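Long-range contacts in AA9 family lytic polysaccharide monooxygenase B (Heterobasidion irregulare TC 32-1, PDB 5NNS), which depolymerizes crystalline and amorphous polysaccharides by copper-dependent oxidation of their (1-4)-glycosidic bonds, giving products oxidized at C1: residues V85-A90 with K108-G113; W78-G83 with L155-T160; G94-A99 with N148-H153; A63-G68 with T138-S143. All coordinates share one frame; numbering follows the deposited sequence.

Followed from the N terminus, the chain opens contact 4 at 63-68, contact 2 at 78-83, contact 1 at 85-90 and contact 3 at 94-99. It then closes them in another order: contact 1 at 108-113, contact 4 at 138-143, contact 3 at 148-153 and contact 2 at 155-160. Contact 1 therefore nests within both contact 2 and contact 4, and contact 3 within contact 2, whereas contacts 1 and 3, 2 and 4, and 3 and 4 cross. Contact 1 pairs two strands of the six-stranded sheet. Contacts 2 and 3 fix loops to strand 147-157 on opposite sides of the chain's centre, and contact 4 joins the two sheets at an edge.

Contact 1: V85-A90 with K108-G113. With AKR (acrylic acid), chain N.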
loop_
_atom_site.group_PDB
_atom_site.type_symbol
_atom_site.label_atom_id
_atom_site.label_comp_id
_atom_site.label_asym_id
_atom_site.label_seq_id
_atom_site.Cartn_x
_atom_site.Cartn_y
_atom_site.Cartn_z
ATOM N N VAL A 85 5.650 -0.592 6.805
ATOM C CA VAL A 85 5.330 -0.506 5.376
ATOM C C VAL A 85 4.563 -1.768 5.024
ATOM O O VAL A 85 4.938 -2.848 5.469
ATOM C CB VAL A 85 6.599 -0.464 4.496
ATOM C CG1 VAL A 85 6.230 -0.382 3.015
ATOM C CG2 VAL A 85 7.513 0.690 4.912
ATOM N N MET A 86 3.505 -1.633 4.226
ATOM C CA MET A 86 2.703 -2.783 3.799
ATOM C C MET A 86 2.417 -2.689 2.316
ATOM O O MET A 86 2.139 -1.600 1.798
ATOM C CB MET A 86 1.386 -2.840 4.578
ATOM C CG MET A 86 1.569 -3.128 6.059
ATOM S SD MET A 86 0.053 -2.845 6.982
ATOM C CE MET A 86 0.065 -1.051 7.083
ATOM N N VAL A 87 2.491 -3.830 1.638
ATOM C CA VAL A 87 2.143 -3.929 0.226
ATOM C C VAL A 87 1.015 -4.948 0.088
ATOM O O VAL A 87 1.144 -6.091 0.519
ATOM C CB VAL A 87 3.363 -4.298 -0.637
ATOM C CG1 VAL A 87 3.030 -4.181 -2.120
ATOM C CG2 VAL A 87 4.541 -3.393 -0.282
ATOM N N TYR A 88 -0.106 -4.498 -0.472
ATOM C CA TYR A 88 -1.287 -5.325 -0.689
ATOM C C TYR A 88 -1.529 -5.489 -2.185
ATOM O O TYR A 88 -1.075 -4.673 -3.003
ATOM C CB TYR A 88 -2.538 -4.662 -0.095
ATOM C CG TYR A 88 -2.697 -4.700 1.410
ATOM C CD1 TYR A 88 -2.010 -3.804 2.232
ATOM C CD2 TYR A 88 -3.581 -5.600 2.020
ATOM C CE1 TYR A 88 -2.178 -3.816 3.611
ATOM C CE2 TYR A 88 -3.755 -5.617 3.402
ATOM C CZ TYR A 88 -3.053 -4.723 4.190
ATOM O OH TYR A 88 -3.219 -4.736 5.557
ATOM N N MET A 89 -2.272 -6.538 -2.528
ATOM C CA MET A 89 -2.895 -6.648 -3.840
ATOM C C MET A 89 -4.345 -7.111 -3.714
ATOM O O MET A 89 -4.755 -7.653 -2.686
ATOM C CB MET A 89 -2.130 -7.624 -4.723
ATOM C CG MET A 89 -0.721 -7.197 -5.091
ATOM S SD MET A 89 0.055 -8.546 -5.997
ATOM C CE MET A 89 -0.693 -8.336 -7.611
ATOM N N ALA A 90 -5.105 -6.889 -4.780
ATOM C CA ALA A 90 -6.493 -7.325 -4.864
ATOM C C ALA A 90 -6.856 -7.595 -6.306
ATOM O O ALA A 90 -6.544 -6.790 -7.175
ATOM C CB ALA A 90 -7.415 -6.253 -4.302
ATOM N N LYS A 108 -2.191 -9.351 1.475
ATOM C CA LYS A 108 -0.914 -8.715 1.769
ATOM C C LYS A 108 0.242 -9.573 1.229
ATOM O O LYS A 108 0.342 -10.755 1.557
ATOM C CB LYS A 108 -0.799 -8.564 3.278
ATOM C CG LYS A 108 0.284 -7.621 3.752
ATOM C CD LYS A 108 0.380 -7.621 5.270
ATOM C CE LYS A 108 -0.761 -6.857 5.939
ATOM N NZ LYS A 108 -0.700 -6.950 7.425
ATOM N N ILE A 109 1.090 -8.985 0.383
ATOM C CA ILE A 109 2.242 -9.710 -0.192
ATOM C C ILE A 109 3.576 -9.393 0.481
ATOM O O ILE A 109 4.529 -10.161 0.348
ATOM C CB ILE A 109 2.377 -9.518 -1.725
ATOM C CG1 ILE A 109 2.581 -8.045 -2.109
ATOM C CG2 ILE A 109 1.168 -10.117 -2.432
ATOM C CD1 ILE A 109 3.085 -7.869 -3.527
ATOM N N ASN A 110 3.649 -8.268 1.192
ATOM C CA ASN A 110 4.879 -7.872 1.861
ATOM C C ASN A 110 4.586 -6.878 2.976
ATOM O O ASN A 110 3.741 -5.998 2.821
ATOM C CB ASN A 110 5.852 -7.260 0.845
ATOM C CG ASN A 110 7.134 -6.759 1.489
ATOM O OD1 ASN A 110 7.324 -5.559 1.639
ATOM N ND2 ASN A 110 8.003 -7.677 1.893
ATOM N N GLN A 111 5.273 -7.032 4.099
ATOM C CA GLN A 111 5.296 -5.992 5.118
ATOM C C GLN A 111 6.589 -6.050 5.911
ATOM O O GLN A 111 7.215 -7.108 6.014
ATOM C CB GLN A 111 4.110 -6.135 6.072
ATOM C CG GLN A 111 4.169 -7.378 6.953
ATOM C CD GLN A 111 2.911 -7.598 7.752
ATOM O OE1 GLN A 111 2.024 -6.740 7.783
ATOM N NE2 GLN A 111 2.836 -8.735 8.440
ATOM N N VAL A 112 6.988 -4.900 6.446
ATOM C CA VAL A 112 8.087 -4.818 7.401
ATOM C C VAL A 112 7.673 -3.807 8.460
ATOM O O VAL A 112 7.413 -2.642 8.143
ATOM C CB VAL A 112 9.426 -4.398 6.748
ATOM C CG1 VAL A 112 10.557 -4.439 7.775
ATOM C CG2 VAL A 112 9.782 -5.308 5.575
ATOM N N GLY A 113 7.595 -4.270 9.704
ATOM C CA GLY A 113 7.198 -3.445 10.838
ATOM C C GLY A 113 8.422 -3.083 11.646
ATOM O O GLY A 113 9.385 -2.529 11.104
HETATM C CA AKR N . 1.219 -10.703 11.160
HETATM C CB AKR N . 0.838 -11.740 11.890
HETATM C C AKR N . 0.268 -9.639 10.758
HETATM O O AKR N . -0.931 -9.704 11.109
HETATM O OXT AKR N . 0.672 -8.678 10.070
#
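Val87 meets both Ile109 and Asn110, which makes a classic beta bulge in this antiparallel strand pair of the AA9 beta sandwich. Val87 O accepts from Ile109 N at 2.9 Å and more weakly from Asn110 N, while Val87 N donates to Asn110 O at 2.8 Å. Val85 and Val112 form the next hydrogen-bonded pair. On the face bearing Met86 and Tyr88, Lys108 crosses the tyrosine at a slant. Its CB lies over one face of the Tyr88 ring, offset toward the rim and 4.1 Å above the plane. CG stands anti to the backbone N (chi1 -165°) and rests 3.7 Å from Val87 O. The chain then bends at chi3 (-75°), which brings CE to 3.3 Å from Tyr88 OH. At the tip, NZ donates to Gln111 OE1 at 2.8 Å and also to the carbonyl oxygens of Pro218 and Pro220. The amide of Gln111 is used at both ends, for its NE2 donates to OXT of the bound acrylic acid at 2.7 Å. On the other face of the sheet, Asn110 OD1 takes a hydrogen bond from Trp136 NE1. Three carbonyl oxygens thus grip the buried ammonium, and Lys108 NZ lies 3.4 Å from OXT of the acrylic acid, a setting that would probably favour its charged form and suits a pocket for a carboxylate.

Contact 2: W78-G83 with L155-T160. With CU (copper (II) ion), chain E.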
loop_
_atom_site.group_PDB
_atom_site.type_symbol
_atom_site.label_atom_id
_atom_site.label_comp_id
_atom_site.label_asym_id
_atom_site.label_seq_id
_atom_site.Cartn_x
_atom_site.Cartn_y
_atom_site.Cartn_z
ATOM N N TRP A 78 10.543 11.302 2.000
ATOM C CA TRP A 78 9.556 10.953 3.011
ATOM C C TRP A 78 10.032 11.410 4.393
ATOM O O TRP A 78 11.153 11.064 4.800
ATOM C CB TRP A 78 9.286 9.446 2.986
ATOM C CG TRP A 78 8.200 9.015 3.906
ATOM C CD1 TRP A 78 8.340 8.283 5.034
ATOM C CD2 TRP A 78 6.805 9.300 3.779
ATOM N NE1 TRP A 78 7.119 8.100 5.638
ATOM C CE2 TRP A 78 6.158 8.715 4.883
ATOM C CE3 TRP A 78 6.043 10.011 2.849
ATOM C CZ2 TRP A 78 4.773 8.804 5.077
ATOM C CZ3 TRP A 78 4.673 10.097 3.040
ATOM C CH2 TRP A 78 4.055 9.503 4.149
ATOM N N PRO A 79 9.204 12.211 5.099
ATOM C CA PRO A 79 9.635 12.811 6.377
ATOM C C PRO A 79 9.462 11.965 7.646
ATOM O O PRO A 79 9.969 12.360 8.692
ATOM C CB PRO A 79 8.764 14.064 6.475
ATOM C CG PRO A 79 7.508 13.676 5.768
ATOM C CD PRO A 79 7.919 12.776 4.645
ATOM N N HIS A 80 8.762 10.836 7.572
ATOM C CA HIS A 80 8.475 10.047 8.766
ATOM C C HIS A 80 9.247 8.737 8.780
ATOM O O HIS A 80 9.518 8.152 7.736
ATOM C CB HIS A 80 6.977 9.836 8.887
ATOM C CG HIS A 80 6.214 11.118 8.892
ATOM N ND1 HIS A 80 6.518 12.155 9.747
ATOM C CD2 HIS A 80 5.192 11.553 8.120
ATOM C CE1 HIS A 80 5.698 13.166 9.515
ATOM N NE2 HIS A 80 4.889 12.829 8.529
ATOM N N THR A 81 9.634 8.306 9.975
ATOM C CA THR A 81 10.518 7.158 10.140
ATOM C C THR A 81 9.973 6.035 11.034
ATOM O O THR A 81 10.592 4.978 11.106
ATOM C CB THR A 81 11.868 7.635 10.691
ATOM O OG1 THR A 81 11.649 8.456 11.846
ATOM C CG2 THR A 81 12.594 8.440 9.639
ATOM N N ILE A 82 8.821 6.239 11.671
ATOM C CA ILE A 82 8.291 5.288 12.655
ATOM C C ILE A 82 6.948 4.709 12.192
ATOM O O ILE A 82 5.943 5.415 12.126
ATOM C CB ILE A 82 8.131 5.950 14.039
ATOM C CG1 ILE A 82 9.482 6.479 14.543
ATOM C CG2 ILE A 82 7.539 4.970 15.046
ATOM C CD1 ILE A 82 9.365 7.562 15.602
ATOM N N GLY A 83 6.964 3.420 11.863
ATOM C CA GLY A 83 5.768 2.648 11.532
ATOM C C GLY A 83 6.040 1.620 10.438
ATOM O O GLY A 83 7.125 1.617 9.851
ATOM N N LEU A 155 1.801 3.203 3.969
ATOM C CA LEU A 155 2.652 3.584 5.082
ATOM C C LEU A 155 1.748 3.938 6.234
ATOM O O LEU A 155 0.781 4.683 6.060
ATOM C CB LEU A 155 3.516 4.785 4.710
ATOM C CG LEU A 155 4.415 4.624 3.482
ATOM C CD1 LEU A 155 5.312 5.843 3.325
ATOM C CD2 LEU A 155 5.261 3.362 3.545
ATOM N N LEU A 156 2.046 3.382 7.401
ATOM C CA LEU A 156 1.314 3.687 8.619
ATOM C C LEU A 156 2.298 4.380 9.545
ATOM O O LEU A 156 3.079 3.724 10.221
ATOM C CB LEU A 156 0.742 2.409 9.245
ATOM C CG LEU A 156 0.169 2.494 10.666
ATOM C CD1 LEU A 156 -0.813 3.645 10.812
ATOM C CD2 LEU A 156 -0.466 1.171 11.080
ATOM N N ALA A 157 2.267 5.711 9.537
ATOM C CA ALA A 157 3.093 6.523 10.419
ATOM C C ALA A 157 2.406 6.647 11.776
ATOM O O ALA A 157 1.267 7.100 11.846
ATOM C CB ALA A 157 3.332 7.899 9.812
ATOM N N ILE A 158 3.111 6.253 12.838
ATOM C CA ILE A 158 2.552 6.199 14.203
ATOM C C ILE A 158 3.365 7.038 15.206
ATOM O O ILE A 158 3.434 6.726 16.400
ATOM C CB ILE A 158 2.399 4.732 14.686
ATOM C CG1 ILE A 158 3.747 3.995 14.735
ATOM C CG2 ILE A 158 1.429 3.997 13.775
ATOM C CD1 ILE A 158 3.651 2.599 15.318
ATOM N N HIS A 159 3.956 8.112 14.690
ATOM C CA HIS A 159 4.739 9.064 15.472
ATOM C C HIS A 159 3.894 10.021 16.320
ATOM O O HIS A 159 4.430 10.637 17.246
ATOM C CB HIS A 159 5.662 9.886 14.555
ATOM C CG HIS A 159 4.936 10.638 13.485
ATOM N ND1 HIS A 159 4.572 10.058 12.288
ATOM C CD2 HIS A 159 4.490 11.913 13.438
ATOM C CE1 HIS A 159 3.937 10.947 11.546
ATOM N NE2 HIS A 159 3.880 12.082 12.219
ATOM N N THR A 160 2.608 10.179 15.990
ATOM C CA THR A 160 1.684 10.990 16.801
ATOM C C THR A 160 0.836 10.086 17.683
ATOM O O THR A 160 0.118 9.229 17.174
ATOM C CB THR A 160 0.754 11.840 15.920
ATOM O OG1 THR A 160 1.552 12.673 15.087
ATOM C CG2 THR A 160 -0.167 12.724 16.756
HETATM CU CU CU E . 3.352 13.737 7.379
HETATM O O HOH W 1 6.251 8.052 11.780
#
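The imidazoles of His80 and His159 form an offset stack, centroids 4.0 Å apart and planes at 20°, with His159 CE1 over the centre of the His80 ring and Pro79 CG on the opposite face. His80 belongs to the histidine brace of the lytic polysaccharide monooxygenases: its NE2 binds copper at 2.1 Å, and His1 and Tyr167 complete the metal site. The Trp78 indole is likewise sandwiched. Pro79 CD and His80 CD2 lie over one face, and from the other side Leu155 CD1 makes a CH-pi contact 3.6 Å from the centroid of the Trp78 six-membered ring. Tyr167 and Trp75 meet Trp78 edge to face. His159, an O2-binding residue by similarity, holds its CG between the backbone N and the carbonyl carbon (chi1 58°), which folds the ring back over His80. With an alanine here, the copper-bound imidazole of His80 would probably lose its stacking partner and be held in its tilt mainly by the metal bond and Pro79, and the bridging water would lose its histidine mate. Between the backbones, Ile158 N donates to Ile82 O at 3.0 Å, nearly straight at 171°. Gly83 CA sits 3.2 Å from Leu156 O, where a CB would clash. One water joins the segments: it donates to Ile82 O and is hydrogen-bonded to His159 ND1 at 2.7 Å.

Contact 3: G94-A99 with N148-H153; sequences GDCTTA and NYILRH. With NA (sodium ion), chain P.
This is a loop-to-strand contact: residues 94-99, in the connection between strands 85-91 and 106-116, pack against the start of segment 148-153 at one end of the six-stranded sheet of the AA9 beta sandwich. A type I beta turn from Cys96 to Ala99 shapes the loop, closed by Ala99 N donating to Cys96 O, and a disulfide from Cys96 to Cys92 ties it to the residue just past strand 85-91. The polar link is made by Asn148, whose ND2 donates to Gly94 O at 2.7 Å. That bond is short but bent (138° at the hydrogen), and the donor comes from above the carbonyl plane, 45° out of it. CG of Asn148 stands anti to its carbonyl carbon (chi1 -55°), and this swings the amide out toward the glycine. Were Asn148 cut back to an alanine, Gly94 O would probably lose this donor and that side of the loop would be freer to move. The Cys96 side chain makes the rest of the contact: SG lies 3.8 Å from Asn148 CB and 3.6 Å from the backbone Tyr149 N, and Cys96 CB makes the apolar touch, 4.1 Å from Ile150 CD1. The disulfide is thereby packed against the strand, while Asn148 also pairs with Cys92 through the backbone. Asp95 turns away from the strand and binds a sodium ion through OD1 at 2.5 Å. Three waters also coordinate the ion, and one of them, 2.6 Å from the sodium, accepts a hydrogen bond from Cys96 N.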
loop_
_atom_site.group_PDB
_atom_site.type_symbol
_atom_site.label_atom_id
_atom_site.label_comp_id
_atom_site.label_asym_id
_atom_site.label_seq_id
_atom_site.Cartn_x
_atom_site.Cartn_y
_atom_site.Cartn_z
ATOM N N GLY A 94 -12.627 -8.454 -13.031
ATOM C CA GLY A 94 -13.071 -7.737 -14.226
ATOM C C GLY A 94 -12.059 -6.670 -14.606
ATOM O O GLY A 94 -10.853 -6.866 -14.438
ATOM N N ASP A 95 -12.548 -5.544 -15.116
ATOM C CA ASP A 95 -11.704 -4.391 -15.442
ATOM C C ASP A 95 -11.400 -3.609 -14.153
ATOM O O ASP A 95 -12.314 -3.321 -13.379
ATOM C CB ASP A 95 -12.430 -3.497 -16.462
ATOM C CG ASP A 95 -11.544 -2.389 -17.040
ATOM O OD1 ASP A 95 -10.298 -2.461 -16.931
ATOM O OD2 ASP A 95 -12.098 -1.437 -17.637
ATOM N N CYS A 96 -10.129 -3.282 -13.917
ATOM C CA CYS A 96 -9.740 -2.470 -12.743
ATOM C C CYS A 96 -10.222 -1.029 -12.852
ATOM O O CYS A 96 -10.616 -0.423 -11.854
ATOM C CB CYS A 96 -8.224 -2.467 -12.530
ATOM S SG CYS A 96 -7.517 -4.039 -11.997
ATOM N N THR A 97 -10.189 -0.497 -14.071
ATOM C CA THR A 97 -10.624 0.866 -14.368
ATOM C C THR A 97 -12.053 1.151 -13.880
ATOM O O THR A 97 -12.335 2.254 -13.411
ATOM C CB THR A 97 -10.505 1.135 -15.887
ATOM O OG1 THR A 97 -9.222 0.689 -16.355
ATOM C CG2 THR A 97 -10.673 2.615 -16.220
ATOM N N THR A 98 -12.937 0.158 -13.980
ATOM C CA THR A 98 -14.341 0.296 -13.556
ATOM C C THR A 98 -14.643 -0.295 -12.161
ATOM O O THR A 98 -15.784 -0.236 -11.703
ATOM C CB THR A 98 -15.282 -0.359 -14.592
ATOM O OG1 THR A 98 -15.063 -1.774 -14.623
ATOM C CG2 THR A 98 -15.029 0.213 -15.975
ATOM N N ALA A 99 -13.628 -0.846 -11.491
ATOM C CA ALA A 99 -13.806 -1.514 -10.198
ATOM C C ALA A 99 -13.890 -0.508 -9.059
ATOM O O ALA A 99 -13.127 0.457 -9.029
ATOM C CB ALA A 99 -12.659 -2.485 -9.947
ATOM N N ASN A 148 -6.387 -9.306 -13.566
ATOM C CA ASN A 148 -6.336 -7.870 -13.347
ATOM C C ASN A 148 -6.334 -7.613 -11.842
ATOM O O ASN A 148 -7.217 -8.106 -11.124
ATOM C CB ASN A 148 -7.541 -7.206 -14.005
ATOM C CG ASN A 148 -7.661 -7.551 -15.478
ATOM O OD1 ASN A 148 -6.688 -7.457 -16.229
ATOM N ND2 ASN A 148 -8.858 -7.957 -15.898
ATOM N N TYR A 149 -5.333 -6.860 -11.380
ATOM C CA TYR A 149 -5.108 -6.611 -9.955
ATOM C C TYR A 149 -4.783 -5.151 -9.667
ATOM O O TYR A 149 -4.132 -4.482 -10.479
ATOM C CB TYR A 149 -3.923 -7.436 -9.447
ATOM C CG TYR A 149 -4.123 -8.923 -9.423
ATOM C CD1 TYR A 149 -3.901 -9.689 -10.564
ATOM C CD2 TYR A 149 -4.501 -9.581 -8.248
ATOM C CE1 TYR A 149 -4.064 -11.064 -10.549
ATOM C CE2 TYR A 149 -4.670 -10.959 -8.220
ATOM C CZ TYR A 149 -4.449 -11.697 -9.374
ATOM O OH TYR A 149 -4.611 -13.061 -9.354
ATOM N N ILE A 150 -5.218 -4.671 -8.502
ATOM C CA ILE A 150 -4.657 -3.454 -7.923
ATOM C C ILE A 150 -3.408 -3.838 -7.124
ATOM O O ILE A 150 -3.399 -4.872 -6.460
ATOM C CB ILE A 150 -5.640 -2.749 -6.967
ATOM C CG1 ILE A 150 -6.938 -2.365 -7.689
ATOM C CG2 ILE A 150 -4.990 -1.517 -6.342
ATOM C CD1 ILE A 150 -6.769 -1.413 -8.860
ATOM N N LEU A 151 -2.370 -3.007 -7.208
ATOM C CA LEU A 151 -1.183 -3.104 -6.360
ATOM C C LEU A 151 -1.194 -1.893 -5.444
ATOM O O LEU A 151 -1.163 -0.755 -5.923
ATOM C CB LEU A 151 0.095 -3.085 -7.202
ATOM C CG LEU A 151 1.435 -3.063 -6.448
ATOM C CD1 LEU A 151 1.629 -4.371 -5.701
ATOM C CD2 LEU A 151 2.598 -2.800 -7.399
ATOM N N ARG A 152 -1.199 -2.145 -4.136
ATOM C CA ARG A 152 -1.456 -1.125 -3.131
ATOM C C ARG A 152 -0.266 -1.003 -2.178
ATOM O O ARG A 152 0.121 -1.994 -1.553
ATOM C CB ARG A 152 -2.733 -1.492 -2.361
ATOM C CG ARG A 152 -2.950 -0.736 -1.053
ATOM C CD ARG A 152 -4.317 -1.017 -0.466
ATOM N NE ARG A 152 -4.710 0.003 0.505
ATOM C CZ ARG A 152 -4.409 -0.004 1.805
ATOM N NH1 ARG A 152 -3.690 -0.984 2.346
ATOM N NH2 ARG A 152 -4.842 0.988 2.575
ATOM N N HIS A 153 0.296 0.206 -2.064
ATOM C CA HIS A 153 1.358 0.495 -1.083
ATOM C C HIS A 153 0.793 1.352 0.033
ATOM O O HIS A 153 0.028 2.279 -0.228
ATOM C CB HIS A 153 2.540 1.209 -1.734
ATOM C CG HIS A 153 3.302 0.350 -2.689
ATOM N ND1 HIS A 153 2.874 0.115 -3.976
ATOM C CD2 HIS A 153 4.450 -0.351 -2.540
ATOM C CE1 HIS A 153 3.730 -0.691 -4.581
ATOM N NE2 HIS A 153 4.700 -0.984 -3.735
HETATM NA NA NA P . -7.900 -1.955 -17.437
HETATM O O HOH W 2 -8.265 -3.919 -15.791
HETATM O O HOH W 3 -6.028 -1.194 -18.534
HETATM O O HOH W 4 -7.947 -2.725 -19.641
#

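Contact 4: A63-G68 with T138-S143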
loop_
_atom_site.group_PDB
_atom_site.type_symbol
_atom_site.label_atom_id
_atom_site.label_comp_id
_atom_site.label_asym_id
_atom_site.label_seq_id
_atom_site.Cartn_x
_atom_site.Cartn_y
_atom_site.Cartn_z
ATOM N N ALA A 63 -0.296 -1.462 -15.797
ATOM C CA ALA A 63 1.041 -1.998 -16.059
ATOM C C ALA A 63 0.954 -3.504 -16.229
ATOM O O ALA A 63 0.488 -4.201 -15.329
ATOM C CB ALA A 63 1.985 -1.653 -14.923
ATOM N N THR A 64 1.391 -4.005 -17.383
ATOM C CA THR A 64 1.456 -5.447 -17.616
ATOM C C THR A 64 2.780 -5.982 -17.091
ATOM O O THR A 64 3.841 -5.480 -17.464
ATOM C CB THR A 64 1.297 -5.797 -19.103
ATOM O OG1 THR A 64 0.103 -5.184 -19.600
ATOM C CG2 THR A 64 1.205 -7.309 -19.298
ATOM N N VAL A 65 2.702 -6.985 -16.211
ATOM C CA VAL A 65 3.875 -7.587 -15.560
ATOM C C VAL A 65 3.645 -9.074 -15.309
ATOM O O VAL A 65 2.525 -9.494 -15.030
ATOM C CB VAL A 65 4.227 -6.897 -14.207
ATOM C CG1 VAL A 65 4.797 -5.509 -14.440
ATOM C CG2 VAL A 65 3.030 -6.815 -13.267
ATOM N N ALA A 66 4.707 -9.867 -15.403
ATOM C CA ALA A 66 4.626 -11.292 -15.088
ATOM C C ALA A 66 4.541 -11.474 -13.579
ATOM O O ALA A 66 5.073 -10.663 -12.812
ATOM C CB ALA A 66 5.834 -12.038 -15.633
ATOM N N ALA A 67 3.853 -12.529 -13.155
ATOM C CA ALA A 67 3.876 -12.940 -11.763
ATOM C C ALA A 67 5.308 -13.381 -11.500
ATOM O O ALA A 67 5.906 -14.045 -12.345
ATOM C CB ALA A 67 2.884 -14.071 -11.517
ATOM N N GLY A 68 5.866 -12.976 -10.358
ATOM C CA GLY A 68 7.297 -13.155 -10.073
ATOM C C GLY A 68 8.112 -11.882 -10.267
ATOM O O GLY A 68 9.206 -11.766 -9.709
ATOM N N THR A 138 9.589 -5.033 -3.696
ATOM C CA THR A 138 9.198 -6.406 -3.380
ATOM C C THR A 138 8.669 -7.062 -4.661
ATOM O O THR A 138 8.388 -6.370 -5.637
ATOM C CB THR A 138 8.133 -6.451 -2.258
ATOM O OG1 THR A 138 7.828 -7.814 -1.934
ATOM C CG2 THR A 138 6.846 -5.751 -2.672
ATOM N N SER A 139 8.544 -8.387 -4.668
ATOM C CA SER A 139 8.119 -9.110 -5.875
ATOM C C SER A 139 6.644 -9.477 -5.817
ATOM O O SER A 139 6.109 -9.735 -4.745
ATOM C CB SER A 139 8.937 -10.388 -6.055
ATOM O OG SER A 139 10.306 -10.092 -6.231
ATOM N N ILE A 140 5.993 -9.489 -6.976
ATOM C CA ILE A 140 4.652 -10.061 -7.106
ATOM C C ILE A 140 4.811 -11.575 -6.943
ATOM O O ILE A 140 5.719 -12.156 -7.545
ATOM C CB ILE A 140 4.018 -9.722 -8.469
ATOM C CG1 ILE A 140 3.726 -8.221 -8.541
ATOM C CG2 ILE A 140 2.740 -10.530 -8.693
ATOM C CD1 ILE A 140 3.549 -7.702 -9.950
ATOM N N PRO A 141 3.964 -12.216 -6.109
ATOM C CA PRO A 141 4.133 -13.664 -5.908
ATOM C C PRO A 141 4.185 -14.484 -7.211
ATOM O O PRO A 141 3.288 -14.356 -8.058
ATOM C CB PRO A 141 2.914 -14.039 -5.062
ATOM C CG PRO A 141 2.642 -12.805 -4.263
ATOM C CD PRO A 141 2.991 -11.644 -5.157
ATOM N N SER A 142 5.238 -15.300 -7.350
ATOM C CA SER A 142 5.485 -16.138 -8.544
ATOM C C SER A 142 4.287 -16.984 -8.970
ATOM O O SER A 142 4.024 -17.129 -10.165
ATOM C CB SER A 142 6.672 -17.077 -8.298
ATOM O OG SER A 142 7.845 -16.357 -7.956
ATOM N N SER A 143 3.563 -17.517 -7.984
ATOM C CA SER A 143 2.429 -18.417 -8.215
ATOM C C SER A 143 1.081 -17.749 -8.527
ATOM O O SER A 143 0.131 -18.446 -8.909
ATOM C CB SER A 143 2.240 -19.304 -6.985
ATOM O OG SER A 143 1.885 -18.515 -5.861
#
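Gly68 and Ser142 bring the two backbones to a CA-CA distance of 3.8 Å, and the touching parts run in directions 77° apart. The one hydrogen bond between them is weak: Gly68 N donates to Ile140 O at 2.9 Å with a bent angle of 129°. At the positive phi of Gly68 a side chain would be jammed against the preceding carbonyl oxygen. Ile140 carries the apolar contact. Its CG1 branch is anti to the carbonyl carbon, and a nearly extended chi2 (160°) carries CD1 to 3.5 Å from Val65 CG2, tighter than usual for two methyl groups; the two side chains meet at about a right angle. The other branch, CG2, lies 4.1 Å from Ala67 CA. Beyond it the methyl of Ala67 faces the peptide backbone, its CB equally 3.5 Å from Pro141 O and Ser142 O. Val65 also packs on Leu9, from the four-stranded sheet, and Ile140 on Leu173, from the six-stranded one. Strand 63-66 is an outermost strand of the six-stranded sheet and strand 135-139 an outermost strand of the four-stranded sheet, so the contact joins the two layers at an edge of the beta sandwich of AA9 enzymes.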